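Local coordinates for flagellar hook-associated protein 3 (Bacillus cereus, PDB 5ZIY) that probably forms, as the hook-associated protein FlgL, part of the junction that joins the flagellar hook to the filament, at residues L139-A153 against L165-R179. Residues are numbered along the deposited sequence; the frame is centred on the assembly and turned at random.
Sequences LLSPVIKTLKQMSEA and LLEENKQNLDGIINR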
ATOM      1  N   LEU A 139       1.837   9.617   2.962  1.00 18.15           N
ATOM      2  CA  LEU A 139       1.659   9.099   1.618  1.00 17.47           C
ATOM      3  C   LEU A 139       0.227   9.336   1.146  1.00 17.20           C
ATOM      4  O   LEU A 139      -0.005   9.661  -0.016  1.00 17.41           O
ATOM      5  CB  LEU A 139       1.969   7.600   1.619  1.00 16.95           C
ATOM      6  CG  LEU A 139       1.914   6.813   0.308  1.00 16.54           C
ATOM      7  CD1 LEU A 139       3.197   7.041  -0.540  1.00 17.61           C
ATOM      8  CD2 LEU A 139       1.660   5.350   0.645  1.00 15.94           C
ATOM      9  N   LEU A 140      -0.741   9.156   2.052  1.00 16.60           N
ATOM     10  CA  LEU A 140      -2.171   9.050   1.645  1.00 15.96           C
ATOM     11  C   LEU A 140      -3.069  10.180   2.134  1.00 16.85           C
ATOM     12  O   LEU A 140      -4.074  10.491   1.479  1.00 17.21           O
ATOM     13  CB  LEU A 140      -2.748   7.695   2.067  1.00 14.97           C
ATOM     14  CG  LEU A 140      -2.162   6.504   1.311  1.00 15.39           C
ATOM     15  CD1 LEU A 140      -2.530   5.210   2.011  1.00 13.86           C
ATOM     16  CD2 LEU A 140      -2.609   6.437  -0.180  1.00 14.87           C
ATOM     17  N   SER A 141      -2.721  10.848   3.232  1.00 17.14           N
ATOM     18  CA  SER A 141      -3.507  12.019   3.598  1.00 18.30           C
ATOM     19  C   SER A 141      -3.547  13.041   2.477  1.00 18.80           C
ATOM     20  O   SER A 141      -4.603  13.580   2.178  1.00 19.10           O
ATOM     21  CB  SER A 141      -3.043  12.661   4.919  1.00 19.19           C
ATOM     22  OG  SER A 141      -3.432  11.821   5.955  1.00 21.08           O
ATOM     23  N   PRO A 142      -2.417  13.279   1.804  1.00 19.69           N
ATOM     24  CA  PRO A 142      -2.586  14.330   0.796  1.00 20.33           C
ATOM     25  C   PRO A 142      -3.298  13.828  -0.467  1.00 20.35           C
ATOM     26  O   PRO A 142      -3.957  14.623  -1.151  1.00 22.02           O
ATOM     27  CB  PRO A 142      -1.135  14.836   0.508  1.00 21.59           C
ATOM     28  CG  PRO A 142      -0.250  14.210   1.497  1.00 21.52           C
ATOM     29  CD  PRO A 142      -0.998  12.963   2.049  1.00 19.95           C
ATOM     30  N   VAL A 143      -3.188  12.533  -0.763  1.00 18.74           N
ATOM     31  CA  VAL A 143      -3.943  11.934  -1.825  1.00 18.45           C
ATOM     32  C   VAL A 143      -5.406  12.199  -1.647  1.00 18.42           C
ATOM     33  O   VAL A 143      -6.064  12.696  -2.556  1.00 19.10           O
ATOM     34  CB  VAL A 143      -3.725  10.428  -1.902  1.00 17.50           C
ATOM     35  CG1 VAL A 143      -4.701   9.800  -2.870  1.00 17.53           C
ATOM     36  CG2 VAL A 143      -2.311  10.165  -2.357  1.00 17.85           C
ATOM     37  N   ILE A 144      -5.902  11.883  -0.452  1.00 17.86           N
ATOM     38  CA  ILE A 144      -7.324  11.986  -0.145  1.00 18.05           C
ATOM     39  C   ILE A 144      -7.775  13.444  -0.095  1.00 19.12           C
ATOM     40  O   ILE A 144      -8.822  13.782  -0.615  1.00 19.67           O
ATOM     41  CB  ILE A 144      -7.665  11.246   1.183  1.00 17.56           C
ATOM     42  CG1 ILE A 144      -7.304   9.779   1.056  1.00 16.66           C
ATOM     43  CG2 ILE A 144      -9.143  11.453   1.588  1.00 18.22           C
ATOM     44  CD1 ILE A 144      -7.209   8.995   2.396  1.00 16.79           C
ATOM     45  N   LYS A 145      -6.983  14.308   0.530  1.00 19.64           N
ATOM     46  CA  LYS A 145      -7.365  15.727   0.653  1.00 20.93           C
ATOM     47  C   LYS A 145      -7.491  16.365  -0.708  1.00 21.61           C
ATOM     48  O   LYS A 145      -8.433  17.109  -0.940  1.00 22.40           O
ATOM     49  CB  LYS A 145      -6.362  16.510   1.501  1.00 21.76           C
ATOM     50  CG  LYS A 145      -6.430  16.113   2.964  1.00 24.17           C
ATOM     51  CD  LYS A 145      -5.294  16.670   3.811  1.00 27.81           C
ATOM     52  CE  LYS A 145      -5.552  16.407   5.314  1.00 30.01           C
ATOM     53  NZ  LYS A 145      -4.332  16.531   6.184  1.00 32.12           N
ATOM     54  N   THR A 146      -6.536  16.058  -1.600  1.00 21.51           N
ATOM     55  CA  THR A 146      -6.580  16.561  -2.966  1.00 22.41           C
ATOM     56  C   THR A 146      -7.845  16.044  -3.685  1.00 22.19           C
ATOM     57  O   THR A 146      -8.546  16.823  -4.299  1.00 23.17           O
ATOM     58  CB  THR A 146      -5.315  16.195  -3.754  1.00 22.63           C
ATOM     59  OG1 THR A 146      -4.168  16.748  -3.084  1.00 23.24           O
ATOM     60  CG2 THR A 146      -5.372  16.745  -5.206  1.00 23.98           C
ATOM     61  N   LEU A 147      -8.156  14.743  -3.571  1.00 21.13           N
ATOM     62  CA  LEU A 147      -9.344  14.205  -4.269  1.00 21.33           C
ATOM     63  C   LEU A 147     -10.605  14.947  -3.743  1.00 21.94           C
ATOM     64  O   LEU A 147     -11.499  15.306  -4.506  1.00 22.88           O
ATOM     65  CB  LEU A 147      -9.497  12.680  -4.078  1.00 20.41           C
ATOM     66  CG  LEU A 147      -8.510  11.784  -4.846  1.00 20.40           C
ATOM     67  CD1 LEU A 147      -8.725  10.272  -4.431  1.00 19.77           C
ATOM     68  CD2 LEU A 147      -8.603  11.989  -6.347  1.00 21.37           C
ATOM     69  N   LYS A 148     -10.654  15.189  -2.444  1.00 21.64           N
ATOM     70  CA  LYS A 148     -11.809  15.875  -1.872  1.00 23.20           C
ATOM     71  C   LYS A 148     -11.992  17.308  -2.382  1.00 24.44           C
ATOM     72  O   LYS A 148     -13.098  17.711  -2.695  1.00 24.72           O
ATOM     73  CB  LYS A 148     -11.769  15.821  -0.358  1.00 22.62           C
ATOM     74  CG  LYS A 148     -13.033  16.361   0.267  1.00 26.21           C
ATOM     75  CD  LYS A 148     -12.883  16.546   1.725  1.00 27.57           C
ATOM     76  CE  LYS A 148     -14.151  17.138   2.346  1.00 30.98           C
ATOM     77  NZ  LYS A 148     -13.914  18.574   2.587  1.00 34.55           N
ATOM     78  N   GLN A 149     -10.912  18.069  -2.486  1.00 25.69           N
ATOM     79  CA  GLN A 149     -10.995  19.410  -3.047  1.00 27.69           C
ATOM     80  C   GLN A 149     -11.311  19.358  -4.565  1.00 27.68           C
ATOM     81  O   GLN A 149     -11.887  20.302  -5.115  1.00 27.27           O
ATOM     82  CB  GLN A 149      -9.700  20.202  -2.808  1.00 28.35           C
ATOM     83  CG  GLN A 149      -9.271  20.360  -1.356  1.00 32.44           C
ATOM     84  CD  GLN A 149      -7.844  20.933  -1.251  1.00 39.81           C
ATOM     85  OE1 GLN A 149      -7.571  22.041  -1.748  1.00 44.13           O
ATOM     86  NE2 GLN A 149      -6.921  20.165  -0.636  1.00 41.12           N
ATOM     87  N   MET A 150     -10.910  18.267  -5.230  1.00 27.82           N
ATOM     88  CA  MET A 150     -11.189  18.069  -6.660  1.00 28.66           C
ATOM     89  C   MET A 150     -12.688  17.913  -6.856  1.00 28.46           C
ATOM     90  O   MET A 150     -13.282  18.612  -7.637  1.00 28.18           O
ATOM     91  CB  MET A 150     -10.470  16.837  -7.200  1.00 29.37           C
ATOM     92  CG  MET A 150      -9.031  17.072  -7.664  1.00 32.17           C
ATOM     93  SD  MET A 150      -8.289  15.546  -8.350  1.00 31.48           S
ATOM     94  CE  MET A 150      -6.948  16.179  -9.365  1.00 37.37           C
ATOM     95  N   SER A 151     -13.292  17.048  -6.048  1.00 27.49           N
ATOM     96  CA  SER A 151     -14.716  16.758  -6.116  1.00 28.33           C
ATOM     97  C   SER A 151     -15.567  17.993  -5.800  1.00 29.69           C
ATOM     98  O   SER A 151     -16.527  18.327  -6.521  1.00 31.47           O
ATOM     99  CB  SER A 151     -15.001  15.622  -5.134  1.00 27.44           C
ATOM    100  OG  SER A 151     -16.380  15.448  -4.903  1.00 31.90           O
ATOM    101  N   GLU A 152     -15.203  18.699  -4.743  1.00 27.51           N
ATOM    102  CA  GLU A 152     -15.904  19.937  -4.426  1.00 28.62           C
ATOM    103  C   GLU A 152     -15.722  21.039  -5.483  1.00 29.79           C
ATOM    104  O   GLU A 152     -16.691  21.718  -5.818  1.00 31.15           O
ATOM    105  CB  GLU A 152     -15.517  20.435  -3.020  1.00 28.41           C
ATOM    106  N   ALA A 153     -14.500  21.230  -5.974  1.00 29.51           N
ATOM    107  CA  ALA A 153     -14.233  22.223  -7.040  1.00 32.05           C
ATOM    108  C   ALA A 153     -15.098  21.954  -8.261  1.00 33.91           C
ATOM    109  O   ALA A 153     -15.713  22.848  -8.840  1.00 35.64           O
ATOM    110  CB  ALA A 153     -12.758  22.258  -7.433  1.00 30.74           C
ATOM    111  N   LEU A 165      -4.966  21.716  -8.537  1.00 33.30           N
ATOM    112  CA  LEU A 165      -5.261  20.418  -8.014  1.00 30.77           C
ATOM    113  C   LEU A 165      -4.770  19.313  -8.953  1.00 31.28           C
ATOM    114  O   LEU A 165      -4.410  18.232  -8.478  1.00 29.53           O
ATOM    115  CB  LEU A 165      -6.751  20.293  -7.739  1.00 29.95           C
ATOM    116  CG  LEU A 165      -7.264  21.203  -6.608  1.00 30.90           C
ATOM    117  CD1 LEU A 165      -8.787  21.194  -6.582  1.00 31.36           C
ATOM    118  CD2 LEU A 165      -6.693  20.756  -5.268  1.00 28.75           C
ATOM    119  N   LEU A 166      -4.770  19.593 -10.265  1.00 34.18           N
ATOM    120  CA  LEU A 166      -4.224  18.671 -11.267  1.00 35.94           C
ATOM    121  C   LEU A 166      -2.764  18.388 -10.946  1.00 35.91           C
ATOM    122  O   LEU A 166      -2.340  17.248 -10.948  1.00 35.02           O
ATOM    123  CB  LEU A 166      -4.339  19.254 -12.686  1.00 40.46           C
ATOM    124  CG  LEU A 166      -3.837  18.438 -13.878  1.00 43.90           C
ATOM    125  CD1 LEU A 166      -4.759  17.273 -14.110  1.00 43.31           C
ATOM    126  CD2 LEU A 166      -3.694  19.264 -15.176  1.00 49.65           C
ATOM    127  N   GLU A 167      -2.000  19.443 -10.673  1.00 37.92           N
ATOM    128  CA  GLU A 167      -0.576  19.293 -10.314  1.00 39.50           C
ATOM    129  C   GLU A 167      -0.411  18.604  -8.969  1.00 34.95           C
ATOM    130  O   GLU A 167       0.474  17.771  -8.816  1.00 34.68           O
ATOM    131  CB  GLU A 167       0.171  20.642 -10.311  1.00 43.11           C
ATOM    132  CG  GLU A 167       1.070  20.868 -11.535  1.00 52.12           C
ATOM    133  CD  GLU A 167       2.327  19.969 -11.584  1.00 56.19           C
ATOM    134  OE1 GLU A 167       2.802  19.494 -10.530  1.00 55.25           O
ATOM    135  OE2 GLU A 167       2.865  19.765 -12.696  1.00 64.66           O
ATOM    136  N   GLU A 168      -1.240  18.971  -7.994  1.00 32.51           N
ATOM    137  CA  GLU A 168      -1.211  18.297  -6.681  1.00 29.99           C
ATOM    138  C   GLU A 168      -1.412  16.788  -6.841  1.00 27.70           C
ATOM    139  O   GLU A 168      -0.675  15.989  -6.249  1.00 26.82           O
ATOM    140  CB  GLU A 168      -2.291  18.807  -5.736  1.00 28.76           C
ATOM    141  CG  GLU A 168      -1.910  20.036  -4.929  1.00 33.79           C
ATOM    142  CD  GLU A 168      -2.917  20.321  -3.830  1.00 35.84           C
ATOM    143  OE1 GLU A 168      -3.879  19.530  -3.651  1.00 34.66           O
ATOM    144  OE2 GLU A 168      -2.751  21.350  -3.148  1.00 43.08           O
ATOM    145  N   ASN A 169      -2.411  16.408  -7.633  1.00 27.45           N
ATOM    146  CA  ASN A 169      -2.676  14.982  -7.867  1.00 26.27           C
ATOM    147  C   ASN A 169      -1.522  14.293  -8.595  1.00 27.53           C
ATOM    148  O   ASN A 169      -1.250  13.114  -8.325  1.00 26.82           O
ATOM    149  CB  ASN A 169      -4.009  14.759  -8.606  1.00 27.02           C
ATOM    150  CG  ASN A 169      -4.339  13.279  -8.783  1.00 27.18           C
ATOM    151  OD1 ASN A 169      -4.560  12.581  -7.799  1.00 28.50           O
ATOM    152  ND2 ASN A 169      -4.390  12.806 -10.021  1.00 29.00           N
ATOM    153  N   LYS A 170      -0.850  14.993  -9.509  1.00 30.61           N
ATOM    154  CA  LYS A 170       0.307  14.404 -10.186  1.00 33.17           C
ATOM    155  C   LYS A 170       1.435  14.100  -9.183  1.00 32.12           C
ATOM    156  O   LYS A 170       1.989  13.014  -9.196  1.00 31.41           O
ATOM    157  CB  LYS A 170       0.841  15.294 -11.328  1.00 38.32           C
ATOM    158  CG  LYS A 170      -0.028  15.322 -12.591  1.00 42.36           C
ATOM    159  CD  LYS A 170       0.732  15.897 -13.794  1.00 49.95           C
ATOM    160  CE  LYS A 170      -0.018  15.720 -15.129  1.00 55.01           C
ATOM    161  NZ  LYS A 170      -0.739  16.955 -15.523  1.00 58.02           N
ATOM    162  N   GLN A 171       1.773  15.059  -8.329  1.00 32.50           N
ATOM    163  CA  GLN A 171       2.774  14.844  -7.262  1.00 32.96           C
ATOM    164  C   GLN A 171       2.379  13.770  -6.260  1.00 28.62           C
ATOM    165  O   GLN A 171       3.218  12.988  -5.826  1.00 28.66           O
ATOM    166  CB  GLN A 171       3.056  16.145  -6.524  1.00 35.38           C
ATOM    167  CG  GLN A 171       3.810  17.146  -7.388  1.00 43.65           C
ATOM    168  CD  GLN A 171       3.965  18.486  -6.713  1.00 50.58           C
ATOM    169  OE1 GLN A 171       3.243  18.799  -5.764  1.00 52.83           O
ATOM    170  NE2 GLN A 171       4.903  19.297  -7.204  1.00 57.28           N
ATOM    171  N   ASN A 172       1.101  13.704  -5.908  1.00 25.81           N
ATOM    172  CA  ASN A 172       0.622  12.622  -5.045  1.00 23.11           C
ATOM    173  C   ASN A 172       0.791  11.256  -5.693  1.00 22.40           C
ATOM    174  O   ASN A 172       1.288  10.334  -5.072  1.00 21.41           O
ATOM    175  CB  ASN A 172      -0.839  12.828  -4.690  1.00 21.95           C
ATOM    176  CG  ASN A 172      -1.085  14.086  -3.887  1.00 22.75           C
ATOM    177  OD1 ASN A 172      -0.196  14.599  -3.212  1.00 23.99           O
ATOM    178  ND2 ASN A 172      -2.329  14.572  -3.937  1.00 22.59           N
ATOM    179  N   LEU A 173       0.413  11.158  -6.965  1.00 24.32           N
ATOM    180  CA  LEU A 173       0.522   9.921  -7.730  1.00 25.86           C
ATOM    181  C   LEU A 173       1.987   9.447  -7.831  1.00 27.64           C
ATOM    182  O   LEU A 173       2.265   8.245  -7.686  1.00 26.80           O
ATOM    183  CB  LEU A 173      -0.057  10.135  -9.126  1.00 28.57           C
ATOM    184  CG  LEU A 173      -0.037   8.993 -10.128  1.00 31.95           C
ATOM    185  CD1 LEU A 173      -0.572   7.741  -9.482  1.00 31.53           C
ATOM    186  CD2 LEU A 173      -0.835   9.373 -11.359  1.00 35.10           C
ATOM    187  N   ASP A 174       2.910  10.382  -8.051  1.00 29.78           N
ATOM    188  CA  ASP A 174       4.344  10.048  -8.073  1.00 32.05           C
ATOM    189  C   ASP A 174       4.778   9.475  -6.723  1.00 28.79           C
ATOM    190  O   ASP A 174       5.610   8.592  -6.639  1.00 29.94           O
ATOM    191  CB  ASP A 174       5.194  11.290  -8.349  1.00 36.44           C
ATOM    192  CG  ASP A 174       4.999  11.853  -9.749  1.00 42.80           C
ATOM    193  OD1 ASP A 174       4.510  11.123 -10.643  1.00 47.60           O
ATOM    194  OD2 ASP A 174       5.359  13.041  -9.954  1.00 48.94           O
ATOM    195  N   GLY A 175       4.255  10.023  -5.653  1.00 26.78           N
ATOM    196  CA  GLY A 175       4.432   9.417  -4.332  1.00 24.94           C
ATOM    197  C   GLY A 175       3.909   7.976  -4.278  1.00 21.44           C
ATOM    198  O   GLY A 175       4.542   7.118  -3.704  1.00 21.00           O
ATOM    199  N   ILE A 176       2.781   7.694  -4.904  1.00 20.27           N
ATOM    200  CA  ILE A 176       2.228   6.327  -4.847  1.00 18.81           C
ATOM    201  C   ILE A 176       3.036   5.397  -5.763  1.00 19.89           C
ATOM    202  O   ILE A 176       3.275   4.233  -5.439  1.00 18.84           O
ATOM    203  CB  ILE A 176       0.762   6.279  -5.329  1.00 18.66           C
ATOM    204  CG1 ILE A 176      -0.154   7.064  -4.362  1.00 18.14           C
ATOM    205  CG2 ILE A 176       0.338   4.810  -5.607  1.00 18.52           C
ATOM    206  CD1 ILE A 176      -0.280   6.488  -2.938  1.00 17.45           C
ATOM    207  N   ILE A 177       3.453   5.912  -6.904  1.00 21.92           N
ATOM    208  CA  ILE A 177       4.293   5.097  -7.815  1.00 24.04           C
ATOM    209  C   ILE A 177       5.629   4.715  -7.136  1.00 24.14           C
ATOM    210  O   ILE A 177       6.039   3.577  -7.178  1.00 23.62           O
ATOM    211  CB  ILE A 177       4.577   5.814  -9.120  1.00 27.42           C
ATOM    212  CG1 ILE A 177       3.279   6.011  -9.924  1.00 28.16           C
ATOM    213  CG2 ILE A 177       5.664   5.063  -9.947  1.00 30.42           C
ATOM    214  CD1 ILE A 177       3.441   6.968 -11.151  1.00 32.33           C
ATOM    215  N   ASN A 178       6.320   5.684  -6.545  1.00 25.47           N
ATOM    216  CA  ASN A 178       7.570   5.380  -5.847  1.00 26.56           C
ATOM    217  C   ASN A 178       7.347   4.357  -4.732  1.00 23.64           C
ATOM    218  O   ASN A 178       8.178   3.455  -4.540  1.00 23.38           O
ATOM    219  CB  ASN A 178       8.229   6.633  -5.270  1.00 29.08           C
ATOM    220  CG  ASN A 178       8.704   7.597  -6.351  1.00 35.16           C
ATOM    221  OD1 ASN A 178       8.915   7.201  -7.488  1.00 40.48           O
ATOM    222  ND2 ASN A 178       8.852   8.879  -5.997  1.00 35.77           N
ATOM    223  N   ARG A 179       6.249   4.460  -3.984  1.00 21.57           N
ATOM    224  CA  ARG A 179       6.019   3.421  -2.952  1.00 19.66           C
ATOM    225  C   ARG A 179       5.765   2.040  -3.583  1.00 19.14           C
ATOM    226  O   ARG A 179       6.191   0.997  -3.047  1.00 18.65           O
ATOM    227  CB  ARG A 179       4.866   3.778  -2.016  1.00 18.51           C
ATOM    228  CG  ARG A 179       4.633   2.758  -0.882  1.00 17.79           C
ATOM    229  CD  ARG A 179       5.823   2.673   0.069  1.00 18.76           C
ATOM    230  NE  ARG A 179       6.071   3.930   0.775  1.00 20.74           N
ATOM    231  CZ  ARG A 179       5.508   4.307   1.934  1.00 21.92           C
ATOM    232  NH1 ARG A 179       4.625   3.507   2.563  1.00 21.25           N
ATOM    233  NH2 ARG A 179       5.843   5.490   2.486  1.00 24.33           N
TER
HETATM  234  O   HOH W   1       1.521  10.248  -2.176  1.00 18.13           O
HETATM  235  O   HOH W   2      -4.601  13.135  -5.059  1.00 19.65           O
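With chi1 at -59°, T146 sets OG1 anti to its own carbonyl carbon and CG2 anti to its backbone N, which splits the side chain between a polar and an apolar task as it enters the hole formed by L165, E168, N169 and N172. OG1 lies 2.9 Å from E168 OE1 and equally close to P142 O one turn back, so its single proton has two acceptors to choose from; the N172 side chain comes to meet T146 from the opposite helix, its ND2 3.0 Å from the same oxygen. CG2 rests over the backbone by L165 O. The reciprocal knob is L165, which sits among T146, Q149, M150 and A153 and brings CD1 to 3.5 Å from Q149 O. M150 runs extended beyond CG, sliding past L165 the opposite way until CE reaches N169 CB at 3.4 Å. Helix 137-155 and helix 162-204 form an antiparallel pair here, their local axes 9.4 Å apart at a crossing angle of -151°, within the helical bundle of this flagellin-related protein; helix 8-60 packs beside them through L147 and M150, and N169 ND2 donates to L49 O. Two waters bridge the pair. One is held by V143 O, N169 OD1 and N172 ND2, accepting from the amide nitrogen and donating to both oxygens. The other donates to L139 O and N172 O, linking the two backbones. Past it aliphatic side chains carry most of the contact: the I176 side chain crosses those of L139 and L140 at about a right angle, its CD1 3.6 Å from L140 CD2. L139 also forks over the second helix, CD1 lying against the carbonyl oxygen G175 O and CD2 resting 4.0 Å above the R179 guanidinium plane, toward its rim.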